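Local coordinates for CrtC domain-containing protein (PDB 7A0Q), which probably catalyses hydration of the isoflavonoid phytoalexin kievitone, acting as a fungal lyase of the kievitone hydratase type, at residues T155-G161 and A250-G254; P284-K288 and K298-E304. All blocks are in the same frame, centred on the assembly; numbering follows the deposited sequence.

Interaction 1: T155-G161 and A250-G254; sequences TGAVANG and ATIRG
The first torsion of R253 (chi1 -175°) carries CG away from its own backbone N, and bends at the next two bonds bring the guanidinium alongside G156. There R253 NH1 donates to G156 O over 2.9 Å; the oxygen lies almost in the guanidinium plane, and the N-H...O angle of 163° marks a nearly straight bond. R253 NH1 also stands 3.4 Å from G156 N, but both are donors and no bond forms. The other terminal nitrogen, NH2, pairs with E31 and with the carbonyl of E230, so the charged end is held by several partners; E31 also hydrogen-bonds T155 OG1. Residues 155-161 lie in the N-terminal lipocalin range and 250-254 in the C-terminal one, so the contact joins two calycin-type regions, with strand 245-253 belonging to the closed eight-stranded barrel. Between the polar ends, V158 CG2 rests 3.8 Å from R253 CB, the two side chains crossing at about a right angle, and V158 CG1 lies 4.1 Å from T251 CG2. T251 points toward the other segment: T251 OG1 accepts the backbone N-H of G161 N at 2.9 Å (169°) and donates to a water 2.7 Å away. That water donates in turn to N160 OD1, which S234 also engages.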
ATOM      1  N   THR A 155     -15.329  -2.518  -1.763  1.00 16.80           N
ATOM      2  CA  THR A 155     -14.617  -1.542  -2.576  1.00 14.74           C
ATOM      3  C   THR A 155     -14.162  -2.217  -3.869  1.00 13.69           C
ATOM      4  O   THR A 155     -13.686  -3.357  -3.845  1.00 16.23           O
ATOM      5  CB  THR A 155     -13.431  -0.960  -1.785  1.00 15.29           C
ATOM      6  OG1 THR A 155     -12.786   0.074  -2.537  1.00 15.34           O
ATOM      7  CG2 THR A 155     -12.415  -2.060  -1.384  1.00 14.64           C
ATOM      8  N   GLY A 156     -14.342  -1.520  -4.989  1.00 15.18           N
ATOM      9  CA  GLY A 156     -13.994  -2.092  -6.288  1.00 15.06           C
ATOM     10  C   GLY A 156     -12.487  -2.271  -6.450  1.00 13.25           C
ATOM     11  O   GLY A 156     -11.704  -1.351  -6.184  1.00 14.15           O
ATOM     12  N   ALA A 157     -12.072  -3.463  -6.885  1.00 14.44           N
ATOM     13  CA  ALA A 157     -10.648  -3.775  -6.946  1.00 16.91           C
ATOM     14  C   ALA A 157      -9.931  -2.974  -8.028  1.00 13.59           C
ATOM     15  O   ALA A 157     -10.498  -2.654  -9.081  1.00 15.45           O
ATOM     16  CB  ALA A 157     -10.423  -5.268  -7.212  1.00 15.50           C
ATOM     17  N   VAL A 158      -8.674  -2.633  -7.733  1.00 13.24           N
ATOM     18  CA  VAL A 158      -7.716  -2.114  -8.711  1.00 13.06           C
ATOM     19  C   VAL A 158      -6.942  -3.322  -9.218  1.00 13.65           C
ATOM     20  O   VAL A 158      -6.171  -3.927  -8.470  1.00 15.91           O
ATOM     21  CB  VAL A 158      -6.760  -1.091  -8.079  1.00 13.50           C
ATOM     22  CG1 VAL A 158      -5.712  -0.611  -9.092  1.00 16.69           C
ATOM     23  CG2 VAL A 158      -7.533   0.084  -7.465  1.00 16.51           C
ATOM     24  N   ALA A 159      -7.160  -3.685 -10.482  1.00 13.09           N
ATOM     25  CA  ALA A 159      -6.500  -4.834 -11.100  1.00 12.94           C
ATOM     26  C   ALA A 159      -5.289  -4.297 -11.859  1.00 12.30           C
ATOM     27  O   ALA A 159      -5.404  -3.859 -13.010  1.00 15.29           O
ATOM     28  CB  ALA A 159      -7.464  -5.585 -12.018  1.00 14.95           C
ATOM     29  N   ASN A 160      -4.126  -4.320 -11.200  1.00 13.87           N
ATOM     30  CA  ASN A 160      -2.942  -3.674 -11.762  1.00 13.38           C
ATOM     31  C   ASN A 160      -2.636  -4.221 -13.144  1.00 14.70           C
ATOM     32  O   ASN A 160      -2.720  -5.428 -13.384  1.00 13.51           O
ATOM     33  CB  ASN A 160      -1.762  -3.873 -10.819  1.00 12.31           C
ATOM     34  CG  ASN A 160      -1.864  -2.972  -9.610  1.00 14.61           C
ATOM     35  OD1 ASN A 160      -1.424  -1.821  -9.638  1.00 15.65           O
ATOM     36  ND2 ASN A 160      -2.481  -3.474  -8.550  1.00 13.15           N
ATOM     37  N   GLY A 161      -2.274  -3.318 -14.057  1.00 13.69           N
ATOM     38  CA  GLY A 161      -2.003  -3.711 -15.426  1.00 15.72           C
ATOM     39  C   GLY A 161      -3.233  -3.883 -16.278  1.00 15.30           C
ATOM     40  O   GLY A 161      -3.099  -4.165 -17.479  1.00 18.10           O
ATOM     41  N   ALA A 250       0.574   4.059 -14.563  1.00 14.28           N
ATOM     42  CA  ALA A 250      -0.482   4.031 -13.565  1.00 13.78           C
ATOM     43  C   ALA A 250      -1.585   3.100 -14.033  1.00 13.58           C
ATOM     44  O   ALA A 250      -1.942   3.091 -15.217  1.00 14.57           O
ATOM     45  CB  ALA A 250      -1.051   5.443 -13.324  1.00 16.77           C
ATOM     46  N   THR A 251      -2.119   2.315 -13.088  1.00 13.86           N
ATOM     47  CA  THR A 251      -3.421   1.681 -13.241  1.00 13.07           C
ATOM     48  C   THR A 251      -4.412   2.512 -12.440  1.00 13.01           C
ATOM     49  O   THR A 251      -4.211   2.750 -11.248  1.00 15.29           O
ATOM     50  CB  THR A 251      -3.427   0.233 -12.747  1.00 13.85           C
ATOM     51  OG1 THR A 251      -2.384  -0.518 -13.394  1.00 13.78           O
ATOM     52  CG2 THR A 251      -4.783  -0.407 -13.053  1.00 14.61           C
ATOM     53  N   ILE A 252      -5.447   2.990 -13.105  1.00 13.48           N
ATOM     54  CA  ILE A 252      -6.437   3.838 -12.462  1.00 14.07           C
ATOM     55  C   ILE A 252      -7.777   3.135 -12.547  1.00 14.22           C
ATOM     56  O   ILE A 252      -8.264   2.852 -13.645  1.00 17.36           O
ATOM     57  CB  ILE A 252      -6.510   5.225 -13.115  1.00 15.22           C
ATOM     58  CG1 ILE A 252      -5.126   5.884 -13.102  1.00 15.88           C
ATOM     59  CG2 ILE A 252      -7.594   6.059 -12.403  1.00 16.02           C
ATOM     60  CD1 ILE A 252      -5.094   7.282 -13.716  1.00 17.72           C
ATOM     61  N   ARG A 253      -8.368   2.845 -11.388  1.00 13.59           N
ATOM     62  CA  ARG A 253      -9.728   2.343 -11.341  1.00 14.73           C
ATOM     63  C   ARG A 253     -10.660   3.533 -11.193  1.00 16.69           C
ATOM     64  O   ARG A 253     -10.481   4.348 -10.287  1.00 17.85           O
ATOM     65  CB  ARG A 253      -9.912   1.369 -10.177  1.00 15.81           C
ATOM     66  CG  ARG A 253     -11.287   0.711 -10.148  1.00 15.63           C
ATOM     67  CD  ARG A 253     -11.835   0.672  -8.710  1.00 17.22           C
ATOM     68  NE  ARG A 253     -12.330   1.978  -8.275  1.00 16.85           N
ATOM     69  CZ  ARG A 253     -12.796   2.238  -7.051  1.00 16.30           C
ATOM     70  NH1 ARG A 253     -12.818   1.291  -6.110  1.00 16.05           N
ATOM     71  NH2 ARG A 253     -13.239   3.453  -6.757  1.00 16.38           N
ATOM     72  N   GLY A 254     -11.620   3.645 -12.096  1.00 16.09           N
ATOM     73  CA  GLY A 254     -12.634   4.674 -12.015  1.00 18.49           C
ATOM     74  C   GLY A 254     -13.956   4.128 -11.514  1.00 16.87           C
ATOM     75  O   GLY A 254     -14.008   3.214 -10.680  1.00 18.79           O
TER
HETATM   76  O   HOH W   1      -0.322  -0.169 -11.738  1.00 15.99           O

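Interaction 2: P284-K288 and K298-E304; sequences PLDWK and KLSSYTE
L285 meets the second segment through both backbone and side chain: L285 O accepts the N-H of S301 N at 2.9 Å, while L285 CD1 packs against E304 CG at 3.7 Å, the two side chains crossing at about a right angle, and CD2 approaches S301 CB. At D286, chi1 of -60° sets the carboxylate beside the backbone N and lets D286 OD1 reach across to S300, the non-hydrogen-bonded partner of D286, where S300 OG donates over 2.7 Å, nearly in line with the C-O bond. K298 NZ forms a salt bridge to D286 OD1 at 3.5 Å, weak as a hydrogen bond, and also donates to S300 OG, while R272 pairs with OD2; the two nearby cations probably favour the ionised carboxylate. These strands, 282-291 and 295-308, form a hairpin of the closed eight-stranded lipocalin-like barrel, and their short segments run antiparallel at 167°. W287 and L299 make the hydrogen-bonded pair, with N-H...O bonds in both directions. On their face of the sheet, W287 CB touches L299 CD1 at 4.0 Å, the indole edge lies near S301 N, and F222 meets the ring edge-to-face. Last, K288 CG lies 3.9 Å from K298 CD, their aliphatic chains crossing at a slant.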
ATOM      1  N   PRO A 284      13.935  11.334  -1.637  1.00 23.69           N
ATOM      2  CA  PRO A 284      13.245  12.588  -1.947  1.00 24.05           C
ATOM      3  C   PRO A 284      11.918  12.649  -1.204  1.00 22.82           C
ATOM      4  O   PRO A 284      11.344  11.625  -0.825  1.00 24.70           O
ATOM      5  CB  PRO A 284      13.029  12.504  -3.459  1.00 25.69           C
ATOM      6  CG  PRO A 284      12.885  11.022  -3.710  1.00 24.01           C
ATOM      7  CD  PRO A 284      13.783  10.334  -2.712  1.00 24.94           C
ATOM      8  N   LEU A 285      11.423  13.873  -0.997  1.00 20.76           N
ATOM      9  CA  LEU A 285      10.197  14.081  -0.230  1.00 23.69           C
ATOM     10  C   LEU A 285       9.119  14.834  -1.004  1.00 20.85           C
ATOM     11  O   LEU A 285       8.075  15.152  -0.433  1.00 24.11           O
ATOM     12  CB  LEU A 285      10.497  14.813   1.083  1.00 26.53           C
ATOM     13  CG  LEU A 285      11.262  14.017   2.136  1.00 24.05           C
ATOM     14  CD1 LEU A 285      11.339  14.813   3.425  1.00 23.17           C
ATOM     15  CD2 LEU A 285      10.599  12.656   2.402  1.00 21.91           C
ATOM     16  N   ASP A 286       9.339  15.123  -2.285  1.00 21.45           N
ATOM     17  CA  ASP A 286       8.317  15.703  -3.145  1.00 21.76           C
ATOM     18  C   ASP A 286       8.476  15.097  -4.528  1.00 20.99           C
ATOM     19  O   ASP A 286       9.549  14.613  -4.882  1.00 22.52           O
ATOM     20  CB  ASP A 286       8.421  17.239  -3.221  1.00 24.17           C
ATOM     21  CG  ASP A 286       8.263  17.898  -1.860  1.00 27.37           C
ATOM     22  OD1 ASP A 286       7.119  18.210  -1.471  1.00 26.44           O
ATOM     23  OD2 ASP A 286       9.284  18.081  -1.168  1.00 27.47           O
ATOM     24  N   TRP A 287       7.388  15.110  -5.299  1.00 19.55           N
ATOM     25  CA  TRP A 287       7.374  14.474  -6.612  1.00 23.86           C
ATOM     26  C   TRP A 287       6.439  15.231  -7.541  1.00 18.63           C
ATOM     27  O   TRP A 287       5.509  15.918  -7.106  1.00 20.66           O
ATOM     28  CB  TRP A 287       6.918  12.995  -6.543  1.00 20.87           C
ATOM     29  CG  TRP A 287       7.740  12.137  -5.640  1.00 21.92           C
ATOM     30  CD1 TRP A 287       8.775  11.323  -5.996  1.00 20.27           C
ATOM     31  CD2 TRP A 287       7.600  12.013  -4.224  1.00 20.43           C
ATOM     32  NE1 TRP A 287       9.297  10.709  -4.883  1.00 21.23           N
ATOM     33  CE2 TRP A 287       8.592  11.115  -3.782  1.00 18.04           C
ATOM     34  CE3 TRP A 287       6.730  12.575  -3.286  1.00 18.34           C
ATOM     35  CZ2 TRP A 287       8.744  10.773  -2.437  1.00 20.32           C
ATOM     36  CZ3 TRP A 287       6.881  12.231  -1.954  1.00 18.76           C
ATOM     37  CH2 TRP A 287       7.881  11.337  -1.543  1.00 17.94           C
ATOM     38  N   LYS A 288       6.678  15.061  -8.838  1.00 20.74           N
ATOM     39  CA  LYS A 288       5.703  15.381  -9.866  1.00 21.67           C
ATOM     40  C   LYS A 288       5.396  14.126 -10.670  1.00 20.30           C
ATOM     41  O   LYS A 288       6.302  13.345 -10.983  1.00 22.03           O
ATOM     42  CB  LYS A 288       6.211  16.494 -10.799  1.00 24.24           C
ATOM     43  CG  LYS A 288       6.120  17.888 -10.185  1.00 34.47           C
ATOM     44  CD  LYS A 288       6.557  18.976 -11.162  1.00 41.15           C
ATOM     45  CE  LYS A 288       7.381  20.049 -10.464  1.00 50.64           C
ATOM     46  NZ  LYS A 288       7.345  21.358 -11.184  1.00 56.42           N
ATOM     47  N   LYS A 298       1.313  17.270  -8.174  1.00 22.28           N
ATOM     48  CA  LYS A 298       2.436  17.706  -7.354  1.00 25.08           C
ATOM     49  C   LYS A 298       2.226  17.097  -5.976  1.00 22.50           C
ATOM     50  O   LYS A 298       1.259  17.439  -5.293  1.00 23.75           O
ATOM     51  CB  LYS A 298       2.493  19.234  -7.283  1.00 28.18           C
ATOM     52  CG  LYS A 298       3.530  19.787  -6.327  1.00 38.31           C
ATOM     53  CD  LYS A 298       4.952  19.447  -6.757  1.00 41.97           C
ATOM     54  CE  LYS A 298       5.741  18.808  -5.619  1.00 37.57           C
ATOM     55  NZ  LYS A 298       5.558  19.523  -4.314  1.00 45.16           N
ATOM     56  N   LEU A 299       3.114  16.191  -5.571  1.00 22.04           N
ATOM     57  CA  LEU A 299       2.910  15.373  -4.381  1.00 22.89           C
ATOM     58  C   LEU A 299       3.985  15.666  -3.340  1.00 23.14           C
ATOM     59  O   LEU A 299       5.146  15.907  -3.681  1.00 20.95           O
ATOM     60  CB  LEU A 299       2.908  13.879  -4.749  1.00 20.66           C
ATOM     61  CG  LEU A 299       2.103  13.505  -6.003  1.00 21.22           C
ATOM     62  CD1 LEU A 299       2.976  13.379  -7.268  1.00 22.46           C
ATOM     63  CD2 LEU A 299       1.285  12.223  -5.760  1.00 21.34           C
ATOM     64  N   SER A 300       3.597  15.630  -2.065  1.00 22.81           N
ATOM     65  CA  SER A 300       4.503  15.996  -0.982  1.00 26.69           C
ATOM     66  C   SER A 300       4.342  15.043   0.187  1.00 22.16           C
ATOM     67  O   SER A 300       3.219  14.785   0.633  1.00 21.87           O
ATOM     68  CB  SER A 300       4.248  17.432  -0.514  1.00 26.82           C
ATOM     69  OG  SER A 300       4.378  18.326  -1.602  1.00 29.63           O
ATOM     70  N   SER A 301       5.461  14.540   0.693  1.00 21.24           N
ATOM     71  CA  SER A 301       5.406  13.715   1.888  1.00 21.19           C
ATOM     72  C   SER A 301       4.940  14.556   3.074  1.00 24.79           C
ATOM     73  O   SER A 301       5.349  15.710   3.238  1.00 26.22           O
ATOM     74  CB  SER A 301       6.766  13.086   2.167  1.00 22.30           C
ATOM     75  OG  SER A 301       6.684  12.185   3.259  1.00 23.99           O
ATOM     76  N   TYR A 302       4.070  13.967   3.896  1.00 22.23           N
ATOM     77  CA  TYR A 302       3.424  14.701   4.985  1.00 24.05           C
ATOM     78  C   TYR A 302       4.424  15.112   6.063  1.00 27.42           C
ATOM     79  O   TYR A 302       4.307  16.197   6.648  1.00 26.03           O
ATOM     80  CB  TYR A 302       2.324  13.831   5.584  1.00 21.63           C
ATOM     81  CG  TYR A 302       1.338  14.534   6.491  1.00 20.70           C
ATOM     82  CD1 TYR A 302       0.296  15.293   5.965  1.00 24.35           C
ATOM     83  CD2 TYR A 302       1.423  14.402   7.869  1.00 25.27           C
ATOM     84  CE1 TYR A 302      -0.622  15.918   6.794  1.00 24.59           C
ATOM     85  CE2 TYR A 302       0.513  15.019   8.701  1.00 24.38           C
ATOM     86  CZ  TYR A 302      -0.505  15.776   8.156  1.00 25.77           C
ATOM     87  OH  TYR A 302      -1.419  16.387   8.984  1.00 27.13           O
ATOM     88  N   THR A 303       5.388  14.248   6.357  1.00 24.39           N
ATOM     89  CA  THR A 303       6.435  14.529   7.325  1.00 27.49           C
ATOM     90  C   THR A 303       7.674  13.744   6.917  1.00 28.44           C
ATOM     91  O   THR A 303       7.592  12.772   6.161  1.00 27.68           O
ATOM     92  CB  THR A 303       5.990  14.186   8.753  1.00 28.66           C
ATOM     93  OG1 THR A 303       6.896  14.779   9.688  1.00 28.86           O
ATOM     94  CG2 THR A 303       5.958  12.673   8.972  1.00 23.97           C
ATOM     95  N   GLU A 304       8.833  14.188   7.413  1.00 24.57           N
ATOM     96  CA  GLU A 304      10.108  13.711   6.878  1.00 22.89           C
ATOM     97  C   GLU A 304      10.334  12.231   7.176  1.00 24.10           C
ATOM     98  O   GLU A 304      10.580  11.434   6.264  1.00 24.69           O
ATOM     99  CB  GLU A 304      11.269  14.544   7.436  1.00 27.69           C
ATOM    100  CG  GLU A 304      11.331  15.982   6.942  1.00 29.22           C
ATOM    101  CD  GLU A 304      10.326  16.888   7.637  1.00 39.71           C
ATOM    102  OE1 GLU A 304       9.697  16.445   8.621  1.00 36.15           O
ATOM    103  OE2 GLU A 304      10.170  18.049   7.203  1.00 46.85           O
TER

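In the fold
The two interactions reach the same eight-stranded barrel, one from within and one from outside: interaction 2 pairs adjacent strands of a hairpin, through segments ten residues apart at their closest ends, whereas interaction 1 sets barrel strand 245-253 against a segment 89 residues away, from the N-terminal lipocalin region. They follow one another along the chain, and strand 259-275 lies between their strands in the barrel order, pairing with 245-253 on one side and 282-291 on the other. Their centres are 23 Å apart, and their nearest atoms, about 10 Å apart, do not touch. The W287 side chain is about 7 Å from a bound N-acetylglucosamine, part of a protein-attached glycan rather than a substrate.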